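Local coordinates for protein acylphosphatase (Bacillus subtilis, PDB 3BR8) that hydrolyses acyl phosphates to a carboxylate and inorganic phosphate, at residues V12-R18 and N36-V42. Residues are numbered along the deposited sequence; the frame is centred on the assembly and turned at random.
With PO4 (phosphate ion), chain B.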
loop_
_atom_site.group_PDB
_atom_site.type_symbol
_atom_site.label_atom_id
_atom_site.label_comp_id
_atom_site.label_asym_id
_atom_site.label_seq_id
_atom_site.Cartn_x
_atom_site.Cartn_y
_atom_site.Cartn_z
ATOM N N VAL A 12 5.049 -11.339 -3.830
ATOM C CA VAL A 12 4.675 -9.935 -3.985
ATOM C C VAL A 12 5.797 -9.018 -4.473
ATOM O O VAL A 12 5.656 -7.793 -4.422
ATOM C CB VAL A 12 3.980 -9.376 -2.700
ATOM C CG1 VAL A 12 2.630 -10.063 -2.489
ATOM C CG2 VAL A 12 4.874 -9.535 -1.462
ATOM N N GLN A 13 6.897 -9.610 -4.942
ATOM C CA GLN A 13 7.978 -8.841 -5.575
ATOM C C GLN A 13 8.316 -9.395 -6.954
ATOM O O GLN A 13 8.112 -10.578 -7.212
ATOM C CB GLN A 13 9.226 -8.791 -4.695
ATOM C CG GLN A 13 8.980 -8.065 -3.384
ATOM C CD GLN A 13 10.232 -7.785 -2.576
ATOM O OE1 GLN A 13 10.157 -7.238 -1.473
ATOM N NE2 GLN A 13 11.386 -8.131 -3.123
ATOM N N GLY A 14 8.818 -8.536 -7.836
ATOM C CA GLY A 14 9.095 -8.928 -9.215
ATOM C C GLY A 14 7.834 -9.249 -9.990
ATOM O O GLY A 14 7.883 -9.996 -10.971
ATOM N N VAL A 15 6.708 -8.677 -9.555
ATOM C CA VAL A 15 5.401 -8.940 -10.173
ATOM C C VAL A 15 4.622 -7.656 -10.475
ATOM O O VAL A 15 3.401 -7.697 -10.634
ATOM C CB VAL A 15 4.510 -9.882 -9.299
ATOM C CG1 VAL A 15 5.039 -11.321 -9.322
ATOM C CG2 VAL A 15 4.410 -9.365 -7.861
ATOM N N GLY A 16 5.322 -6.526 -10.566
ATOM C CA GLY A 16 4.662 -5.247 -10.803
ATOM C C GLY A 16 3.744 -4.813 -9.665
ATOM O O GLY A 16 2.772 -4.068 -9.871
ATOM N N PHE A 17 4.063 -5.242 -8.447
ATOM C CA PHE A 17 3.209 -4.931 -7.290
ATOM C C PHE A 17 3.302 -3.463 -6.882
ATOM O O PHE A 17 2.283 -2.849 -6.530
ATOM C CB PHE A 17 3.566 -5.827 -6.090
ATOM C CG PHE A 17 2.412 -6.067 -5.140
ATOM C CD1 PHE A 17 2.226 -5.279 -4.007
ATOM C CD2 PHE A 17 1.534 -7.123 -5.368
ATOM C CE1 PHE A 17 1.142 -5.536 -3.139
ATOM C CE2 PHE A 17 0.482 -7.368 -4.516
ATOM C CZ PHE A 17 0.280 -6.571 -3.421
ATOM N N ARG A 18 4.504 -2.889 -6.913
ATOM C CA ARG A 18 4.637 -1.491 -6.535
ATOM C C ARG A 18 3.840 -0.585 -7.470
ATOM O O ARG A 18 3.131 0.300 -7.014
ATOM C CB ARG A 18 6.108 -1.076 -6.438
ATOM C CG ARG A 18 6.859 -1.783 -5.300
ATOM C CD ARG A 18 8.358 -1.550 -5.385
ATOM N NE ARG A 18 8.889 -2.083 -6.638
ATOM C CZ ARG A 18 10.152 -1.958 -7.039
ATOM N NH1 ARG A 18 11.050 -1.331 -6.284
ATOM N NH2 ARG A 18 10.522 -2.474 -8.206
ATOM N N ASN A 36 9.735 -2.026 -1.647
ATOM C CA ASN A 36 10.136 -3.406 -1.445
ATOM C C ASN A 36 11.116 -3.528 -0.278
ATOM O O ASN A 36 12.072 -2.755 -0.180
ATOM C CB ASN A 36 10.799 -3.963 -2.705
ATOM C CG ASN A 36 9.800 -4.377 -3.768
ATOM O OD1 ASN A 36 8.589 -4.414 -3.543
ATOM N ND2 ASN A 36 10.317 -4.710 -4.941
ATOM N N ARG A 37 10.862 -4.495 0.603
ATOM C CA ARG A 37 11.801 -4.836 1.678
ATOM C C ARG A 37 12.737 -5.941 1.193
ATOM O O ARG A 37 12.365 -6.752 0.344
ATOM C CB ARG A 37 11.058 -5.303 2.938
ATOM C CG ARG A 37 9.999 -4.345 3.497
ATOM C CD ARG A 37 10.536 -2.970 3.890
ATOM N NE ARG A 37 11.715 -3.049 4.756
ATOM C CZ ARG A 37 12.376 -1.996 5.238
ATOM N NH1 ARG A 37 11.972 -0.762 4.969
ATOM N NH2 ARG A 37 13.452 -2.180 5.991
ATOM N N ASP A 38 13.952 -5.992 1.732
ATOM C CA ASP A 38 14.906 -7.012 1.270
ATOM C C ASP A 38 14.594 -8.431 1.782
ATOM O O ASP A 38 15.302 -9.386 1.450
ATOM C CB ASP A 38 16.372 -6.598 1.526
ATOM C CG ASP A 38 16.720 -6.479 3.001
ATOM O OD1 ASP A 38 15.895 -6.836 3.868
ATOM O OD2 ASP A 38 17.849 -6.026 3.289
ATOM N N ASP A 39 13.528 -8.561 2.570
ATOM C CA ASP A 39 13.049 -9.869 3.030
ATOM C C ASP A 39 11.826 -10.380 2.253
ATOM O O ASP A 39 11.197 -11.363 2.647
ATOM C CB ASP A 39 12.775 -9.853 4.541
ATOM C CG ASP A 39 11.742 -8.801 4.956
ATOM O OD1 ASP A 39 11.881 -8.284 6.087
ATOM O OD2 ASP A 39 10.796 -8.508 4.183
ATOM N N GLY A 40 11.493 -9.711 1.150
ATOM C CA GLY A 40 10.422 -10.174 0.266
ATOM C C GLY A 40 9.079 -9.495 0.462
ATOM O O GLY A 40 8.206 -9.565 -0.401
ATOM N N ARG A 41 8.906 -8.835 1.597
ATOM C CA ARG A 41 7.648 -8.159 1.893
ATOM C C ARG A 41 7.585 -6.784 1.247
ATOM O O ARG A 41 8.599 -6.245 0.793
ATOM C CB ARG A 41 7.452 -8.050 3.397
ATOM C CG ARG A 41 7.335 -9.401 4.085
ATOM C CD ARG A 41 7.123 -9.234 5.571
ATOM N NE ARG A 41 8.287 -8.610 6.192
ATOM C CZ ARG A 41 8.362 -8.250 7.470
ATOM N NH1 ARG A 41 7.325 -8.423 8.281
ATOM N NH2 ARG A 41 9.477 -7.700 7.932
ATOM N N VAL A 42 6.376 -6.231 1.215
ATOM C CA VAL A 42 6.151 -4.911 0.634
ATOM C C VAL A 42 5.539 -4.023 1.715
ATOM O O VAL A 42 4.558 -4.408 2.365
ATOM C CB VAL A 42 5.220 -4.992 -0.603
ATOM C CG1 VAL A 42 4.903 -3.604 -1.136
ATOM C CG2 VAL A 42 5.867 -5.843 -1.695
HETATM P P PO4 B . 7.801 -5.284 -8.247
HETATM O O1 PO4 B . 6.701 -6.188 -7.692
HETATM O O2 PO4 B . 7.850 -5.605 -9.725
HETATM O O3 PO4 B . 9.097 -5.656 -7.544
HETATM O O4 PO4 B . 7.365 -3.840 -8.040
HETATM O O HOH W 1 7.525 -11.664 -2.055
HETATM O O HOH W 2 11.216 -0.359 -3.483
#
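Arg18 and Asn36, both active-site residues, meet flat on flat: the guanidinium and amide planes lie 13° apart, with Asn36 ND2 over the centre of one guanidinium face. Both are donors, 3.4 Å separating Arg18 NE from Asn36 ND2, and each is directed to a phosphate oxygen, which probably lets them lie close. Phosphate O4 takes Arg18 NE in the guanidinium plane at 2.7 Å, while Asn36 ND2 reaches O3 at 3.0 Å. The bend at chi3 of Arg18 (-61°) turns NE toward O4 while CG and CD run past Asn36 OD1. The Gln13 amide is also stacked on that of Asn36, their planes 12° apart. Beneath, the packing is close and apolar: Val42 CG2 lies 3.8 Å from Val12 CG2, and Val12 CB sits above the Phe17 ring. The type I turn Arg37-Gly40 is looser, its exposed Asp38 and Asp39 not touching 12-18; waters bridge at opposite ends, Val12 N to Gly40 O and Arg18 NH1 to Asn36 N. Shortening Arg18 to an alanine is likely to cost O4 its side-chain donor and uncover one side of the Asn36 amide. Backbone N-H groups of Gly14 to Arg18 complete the acylphosphatase phosphate-binding loop at a helix N-terminus, consistent with holding the substrate's phosphoryl group.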